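Local coordinates for hypothetical protein (Bacteroides uniformis ATCC 8492, PDB 4QRL) that is of unknown function but has a lipocalin-like beta-barrel fold, consistent with binding a small hydrophobic ligand, at residues A10-L15 against S30-F35; R16-A21 against E107-I112. All blocks are in the same frame, centred on the assembly; numbering follows the deposited sequence. Where two conformers were deposited one is given.

Contact 1: residues A10-L15 against S30-F35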
loop_
_atom_site.group_PDB
_atom_site.type_symbol
_atom_site.label_atom_id
_atom_site.label_comp_id
_atom_site.label_asym_id
_atom_site.label_seq_id
_atom_site.Cartn_x
_atom_site.Cartn_y
_atom_site.Cartn_z
ATOM N N ALA A 10 -11.082 3.345 -5.931
ATOM C CA ALA A 10 -10.691 4.716 -6.248
ATOM C C ALA A 10 -10.640 5.630 -5.033
ATOM O O ALA A 10 -11.568 5.656 -4.225
ATOM C CB ALA A 10 -11.625 5.300 -7.292
ATOM N N GLY A 11 -9.552 6.380 -4.930
ATOM C CA GLY A 11 -9.338 7.338 -3.849
ATOM C C GLY A 11 -8.175 7.031 -2.935
ATOM O O GLY A 11 -7.310 6.212 -3.256
ATOM N N LYS A 12 -8.207 7.641 -1.729
ATOM C CA LYS A 12 -7.137 7.562 -0.751
ATOM C C LYS A 12 -7.534 6.671 0.393
ATOM O O LYS A 12 -8.686 6.684 0.833
ATOM C CB LYS A 12 -6.766 8.975 -0.261
ATOM C CG LYS A 12 -5.500 8.987 0.611
ATOM C CD LYS A 12 -5.154 10.422 1.032
ATOM C CE LYS A 12 -4.037 11.010 0.221
ATOM N NZ LYS A 12 -4.427 11.266 -1.185
ATOM N N TRP A 13 -6.559 5.931 0.874
ATOM C CA TRP A 13 -6.722 4.925 1.894
ATOM C C TRP A 13 -5.677 5.046 2.971
ATOM O O TRP A 13 -4.475 5.061 2.664
ATOM C CB TRP A 13 -6.578 3.543 1.223
ATOM C CG TRP A 13 -7.666 3.195 0.269
ATOM C CD1 TRP A 13 -7.634 3.295 -1.090
ATOM C CD2 TRP A 13 -8.888 2.526 0.598
ATOM N NE1 TRP A 13 -8.829 2.847 -1.625
ATOM C CE2 TRP A 13 -9.619 2.367 -0.603
ATOM C CE3 TRP A 13 -9.471 2.107 1.806
ATOM C CZ2 TRP A 13 -10.862 1.727 -0.635
ATOM C CZ3 TRP A 13 -10.766 1.585 1.785
ATOM C CH2 TRP A 13 -11.448 1.405 0.579
ATOM N N GLN A 14 -6.118 5.117 4.221
ATOM C CA GLN A 14 -5.156 5.153 5.334
ATOM C C GLN A 14 -4.826 3.737 5.732
ATOM O O GLN A 14 -5.734 2.992 6.078
ATOM C CB GLN A 14 -5.734 5.903 6.545
ATOM C CG GLN A 14 -4.757 5.867 7.747
ATOM C CD GLN A 14 -5.284 6.512 8.992
ATOM O OE1 GLN A 14 -6.476 6.481 9.273
ATOM N NE2 GLN A 14 -4.382 7.070 9.796
ATOM N N LEU A 15 -3.530 3.373 5.722
ATOM C CA LEU A 15 -3.121 2.038 6.173
ATOM C C LEU A 15 -3.113 2.103 7.702
ATOM O O LEU A 15 -2.293 2.801 8.303
ATOM C CB LEU A 15 -1.752 1.629 5.584
ATOM C CG LEU A 15 -1.452 0.102 5.475
ATOM C CD1 LEU A 15 -0.255 -0.155 4.544
ATOM C CD2 LEU A 15 -1.152 -0.516 6.837
ATOM N N SER A 30 0.967 6.530 9.523
ATOM C CA SER A 30 1.732 7.420 8.677
ATOM C C SER A 30 1.720 7.064 7.200
ATOM O O SER A 30 2.465 7.682 6.456
ATOM C CB SER A 30 3.175 7.389 9.172
ATOM O OG SER A 30 3.640 6.050 9.256
ATOM N N VAL A 31 0.948 6.054 6.766
ATOM C CA VAL A 31 1.011 5.604 5.369
ATOM C C VAL A 31 -0.361 5.696 4.734
ATOM O O VAL A 31 -1.352 5.262 5.331
ATOM C CB VAL A 31 1.574 4.171 5.246
ATOM C CG1 VAL A 31 1.629 3.728 3.787
ATOM C CG2 VAL A 31 2.959 4.052 5.905
ATOM N N PHE A 32 -0.399 6.256 3.521
ATOM C CA PHE A 32 -1.647 6.488 2.780
ATOM C C PHE A 32 -1.463 6.029 1.361
ATOM O O PHE A 32 -0.496 6.459 0.711
ATOM C CB PHE A 32 -2.018 7.994 2.815
ATOM C CG PHE A 32 -2.245 8.512 4.218
ATOM C CD1 PHE A 32 -1.165 8.823 5.048
ATOM C CD2 PHE A 32 -3.524 8.564 4.754
ATOM C CE1 PHE A 32 -1.372 9.240 6.369
ATOM C CE2 PHE A 32 -3.726 8.998 6.078
ATOM C CZ PHE A 32 -2.653 9.343 6.863
ATOM N N TYR A 33 -2.333 5.112 0.883
ATOM C CA TYR A 33 -2.244 4.627 -0.516
ATOM C C TYR A 33 -3.309 5.309 -1.333
ATOM O O TYR A 33 -4.409 5.532 -0.845
ATOM C CB TYR A 33 -2.449 3.098 -0.626
ATOM C CG TYR A 33 -1.306 2.180 -0.258
ATOM C CD1 TYR A 33 -0.228 2.635 0.500
ATOM C CD2 TYR A 33 -1.355 0.820 -0.566
ATOM C CE1 TYR A 33 0.816 1.783 0.852
ATOM C CE2 TYR A 33 -0.340 -0.047 -0.171
ATOM C CZ TYR A 33 0.738 0.438 0.540
ATOM O OH TYR A 33 1.762 -0.415 0.892
ATOM N N ASN A 34 -3.014 5.603 -2.595
ATOM C CA ASN A 34 -3.977 6.269 -3.445
ATOM C C ASN A 34 -4.041 5.544 -4.774
ATOM O O ASN A 34 -2.996 5.167 -5.342
ATOM C CB ASN A 34 -3.541 7.728 -3.621
ATOM C CG ASN A 34 -4.566 8.583 -4.272
ATOM O OD1 ASN A 34 -4.581 8.768 -5.495
ATOM N ND2 ASN A 34 -5.443 9.118 -3.456
ATOM N N PHE A 35 -5.267 5.266 -5.219
ATOM C CA PHE A 35 -5.539 4.561 -6.472
ATOM C C PHE A 35 -6.364 5.460 -7.378
ATOM O O PHE A 35 -7.476 5.848 -7.008
ATOM C CB PHE A 35 -6.287 3.233 -6.200
ATOM C CG PHE A 35 -5.583 2.292 -5.249
ATOM C CD1 PHE A 35 -4.659 1.363 -5.718
ATOM C CD2 PHE A 35 -5.892 2.288 -3.888
ATOM C CE1 PHE A 35 -4.002 0.495 -4.833
ATOM C CE2 PHE A 35 -5.206 1.448 -2.996
ATOM C CZ PHE A 35 -4.320 0.509 -3.476
HETATM O O HOH W 1 -1.635 5.354 8.113
#

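Contact 2: residues R16-A21 against E107-I112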
loop_
_atom_site.group_PDB
_atom_site.type_symbol
_atom_site.label_atom_id
_atom_site.label_comp_id
_atom_site.label_asym_id
_atom_site.label_seq_id
_atom_site.Cartn_x
_atom_site.Cartn_y
_atom_site.Cartn_z
ATOM N N ARG A 16 -4.097 1.465 8.309
ATOM C CA ARG A 16 -4.307 1.494 9.757
ATOM C C ARG A 16 -3.492 0.500 10.521
ATOM O O ARG A 16 -3.178 0.727 11.700
ATOM C CB ARG A 16 -5.796 1.167 10.065
ATOM C CG ARG A 16 -6.781 2.178 9.575
ATOM C CD ARG A 16 -8.170 1.708 9.943
ATOM N NE ARG A 16 -8.417 1.777 11.381
ATOM C CZ ARG A 16 -9.603 1.571 11.942
ATOM N NH1 ARG A 16 -10.661 1.279 11.192
ATOM N NH2 ARG A 16 -9.741 1.650 13.257
ATOM N N GLN A 17 -3.325 -0.686 9.941
ATOM C CA GLN A 17 -2.696 -1.760 10.686
ATOM C C GLN A 17 -2.066 -2.805 9.787
ATOM O O GLN A 17 -2.526 -3.015 8.670
ATOM C CB GLN A 17 -3.816 -2.453 11.524
ATOM C CG GLN A 17 -3.345 -3.454 12.558
ATOM C CD GLN A 17 -4.515 -4.201 13.146
ATOM O OE1 GLN A 17 -5.370 -4.709 12.436
ATOM N NE2 GLN A 17 -4.586 -4.248 14.458
ATOM N N TYR A 18 -1.002 -3.457 10.288
ATOM C CA TYR A 18 -0.437 -4.637 9.658
ATOM C C TYR A 18 -0.772 -5.814 10.519
ATOM O O TYR A 18 -0.631 -5.735 11.741
ATOM C CB TYR A 18 1.084 -4.575 9.452
ATOM C CG TYR A 18 1.558 -3.712 8.312
ATOM C CD1 TYR A 18 1.346 -4.093 6.989
ATOM C CD2 TYR A 18 2.320 -2.573 8.549
ATOM C CE1 TYR A 18 1.819 -3.321 5.932
ATOM C CE2 TYR A 18 2.793 -1.793 7.503
ATOM C CZ TYR A 18 2.527 -2.163 6.197
ATOM O OH TYR A 18 3.024 -1.404 5.173
ATOM N N GLN A 19 -1.169 -6.936 9.909
ATOM C CA GLN A 19 -1.381 -8.159 10.681
ATOM C C GLN A 19 -0.380 -9.136 10.146
ATOM O O GLN A 19 -0.526 -9.641 9.041
ATOM C CB GLN A 19 -2.814 -8.667 10.597
ATOM C CG GLN A 19 -3.795 -7.719 11.246
ATOM C CD GLN A 19 -5.199 -8.215 11.093
ATOM O OE1 GLN A 19 -5.456 -9.273 10.503
ATOM N NE2 GLN A 19 -6.136 -7.431 11.577
ATOM N N TYR A 20 0.686 -9.338 10.897
ATOM C CA TYR A 20 1.761 -10.153 10.423
ATOM C C TYR A 20 1.453 -11.633 10.463
ATOM O O TYR A 20 0.690 -12.112 11.313
ATOM C CB TYR A 20 3.029 -9.808 11.207
ATOM C CG TYR A 20 3.532 -8.424 10.852
ATOM C CD1 TYR A 20 4.284 -8.208 9.703
ATOM C CD2 TYR A 20 3.291 -7.336 11.690
ATOM C CE1 TYR A 20 4.740 -6.936 9.366
ATOM C CE2 TYR A 20 3.744 -6.057 11.362
ATOM C CZ TYR A 20 4.486 -5.867 10.208
ATOM O OH TYR A 20 5.010 -4.628 9.908
ATOM N N ALA A 21 2.069 -12.363 9.528
ATOM C CA ALA A 21 1.896 -13.801 9.380
ATOM C C ALA A 21 2.192 -14.559 10.670
ATOM O O ALA A 21 1.499 -15.535 10.959
ATOM C CB ALA A 21 2.776 -14.310 8.263
ATOM N N GLU A 107 1.793 -13.151 1.318
ATOM C CA GLU A 107 2.560 -14.157 2.059
ATOM C C GLU A 107 2.181 -14.127 3.559
ATOM O O GLU A 107 3.050 -13.985 4.407
ATOM C CB GLU A 107 4.084 -13.952 1.838
ATOM C CG GLU A 107 4.504 -14.209 0.402
ATOM C CD GLU A 107 5.989 -14.235 0.101
ATOM O OE1 GLU A 107 6.797 -13.840 0.969
ATOM O OE2 GLU A 107 6.344 -14.666 -1.017
ATOM N N GLY A 108 0.874 -14.205 3.848
ATOM C CA GLY A 108 0.327 -14.231 5.210
ATOM C C GLY A 108 0.205 -12.910 5.963
ATOM O O GLY A 108 -0.433 -12.872 7.025
ATOM N N THR A 109 0.826 -11.822 5.451
ATOM C CA THR A 109 0.733 -10.517 6.101
ATOM C C THR A 109 -0.416 -9.718 5.496
ATOM O O THR A 109 -0.488 -9.582 4.274
ATOM C CB THR A 109 2.035 -9.751 6.020
ATOM O OG1 THR A 109 2.991 -10.438 6.833
ATOM C CG2 THR A 109 1.892 -8.278 6.520
ATOM N N LYS A 110 -1.272 -9.159 6.360
ATOM C CA LYS A 110 -2.380 -8.347 5.908
ATOM C C LYS A 110 -2.092 -6.869 6.149
ATOM O O LYS A 110 -1.581 -6.504 7.204
ATOM C CB LYS A 110 -3.703 -8.727 6.593
ATOM C CG LYS A 110 -3.903 -10.180 7.059
ATOM C CD LYS A 110 -4.036 -11.202 5.966
ATOM C CE LYS A 110 -4.294 -12.599 6.502
ATOM N NZ LYS A 110 -3.286 -13.043 7.511
ATOM N N SER A 111 -2.445 -6.039 5.160
ATOM C CA SER A 111 -2.398 -4.572 5.162
ATOM C C SER A 111 -3.871 -4.128 5.285
ATOM O O SER A 111 -4.662 -4.385 4.373
ATOM C CB SER A 111 -1.757 -4.077 3.865
ATOM O OG SER A 111 -0.390 -4.440 3.784
ATOM N N ILE A 112 -4.244 -3.535 6.418
ATOM C CA ILE A 112 -5.637 -3.131 6.697
ATOM C C ILE A 112 -5.816 -1.636 6.461
ATOM O O ILE A 112 -5.122 -0.848 7.099
ATOM C CB ILE A 112 -6.023 -3.480 8.164
ATOM C CG1 ILE A 112 -5.561 -4.896 8.655
ATOM C CG2 ILE A 112 -7.494 -3.115 8.454
ATOM C CD1 ILE A 112 -6.062 -6.044 7.968
HETATM O O HOH W 2 -4.525 -11.961 10.141
#

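Contact 1: residues A10-L15 against S30-F35
Trp13 and Phe35 both set CG beside the backbone N (chi1 -67° and -56°), and these matching turns carry the indole and the phenyl ring to a meeting on the same face of the sheet. The two side chains cross at about a right angle: indole CD1 comes in at the phenyl edge, near the plane of that ring, and lies 3.4 Å from Phe35 CD2. Indole NE1 is held by the backbone O of Leu9, which helps to hold the indole in this orientation. Farther along this face Leu15, in one of two modelled conformers, lies side by side with Tyr33 and points the same way, while the CB atoms of Leu15 and Val31 also touch. Lys12, Gln14, Phe32 and Asn34 occupy the other face. There the extended chain of Gln14 runs alongside the Phe32 ring, its CG 3.7 Å from Phe32 CE2 and its amide plane only 12° from the ring plane; OE1 is satisfied by Arg114 NE.

The backbones are joined in antiparallel register. Gly11 N gives Phe35 O a nearly straight bond of 3.0 Å, and Phe35 N returns one to Gly11 O. Trp13 and Tyr33 exchange a shorter, more bent pair. Beyond Leu15 N, bonded to Val31 O, a water takes over, accepting from Val31 N at 3.0 Å and lying 2.6 Å from Leu15 O. Phe113 from strand 109-115, Phe40 from strand 39-45 and Leu102 from strand 101-106 pack around the aromatic face. The arrangement is that of the first two strands of a lipocalin-like antiparallel barrel, with Trp13, Tyr33 and Phe35 joining aromatic side chains of other strands in its interior.

Contact 2: residues R16-A21 against E107-I112
Gln19 reaches over Lys110 and Ile112 on the face of the sheet that it shares with Gln17. Its CB packs on the Lys110 side chain, 4.0 Å from Lys110 CG. The chain then runs out extended (chi2 177°), crossing that of Ile112, so that CD comes within 3.9 Å of Ile112 CD1. At the tip the amide divides its work: OE1 accepts a hydrogen bond from a water, which in turn accepts from Lys110 NZ, whereas NE2 donates to Gln17 OE1 at 3.0 Å. That last partner lies in the amide plane of Gln19, although the donor stands above the carbonyl plane of Gln17. Lys110 NZ also bonds to Gly108 O.

Tyr18 and Ser111 meet on the reverse face, where Ser111 OG sits at the ring edge, 3.3 Å from Tyr18 CE1. Beneath the side chains, Gln19 and Lys110 exchange two backbone bonds of 2.8 Å. Arg16 and Gln17 both face Ile112 in a classic beta bulge: Ile112 O accepts a bond of 2.8 Å from Arg16 N and a weak one from Gln17 N. Near the strand ends, Thr109 OG1 receives a weak bond from Ala21 N.

Backbone bonds thus close the first and last barrel strands, while a chain of hydrogen bonds runs from Gln17 through Gln19 and a water to Lys110, the two amides resting against Ile112, a chemistry that suits a partly solvent-exposed surface.

Strand 11-19 serves both contacts: its first half pairs with strand 25-36 in contact 1, and its second half with strand 109-115 in contact 2, where the barrel closes. Contact 1 is the buried one, about 7 Å from the chain centre to its own centre; contact 2, about 11 Å away by the same measure, lies at the surface. Aromatic and aliphatic packing dominates the inner face of the former, whereas the side-chain layer over the Gln17 face of the latter is built of amides, a lysine and water, with Ile112 beside them. Sequence separation differs too: contact 1 joins a hairpin, contact 2 the chain's two ends.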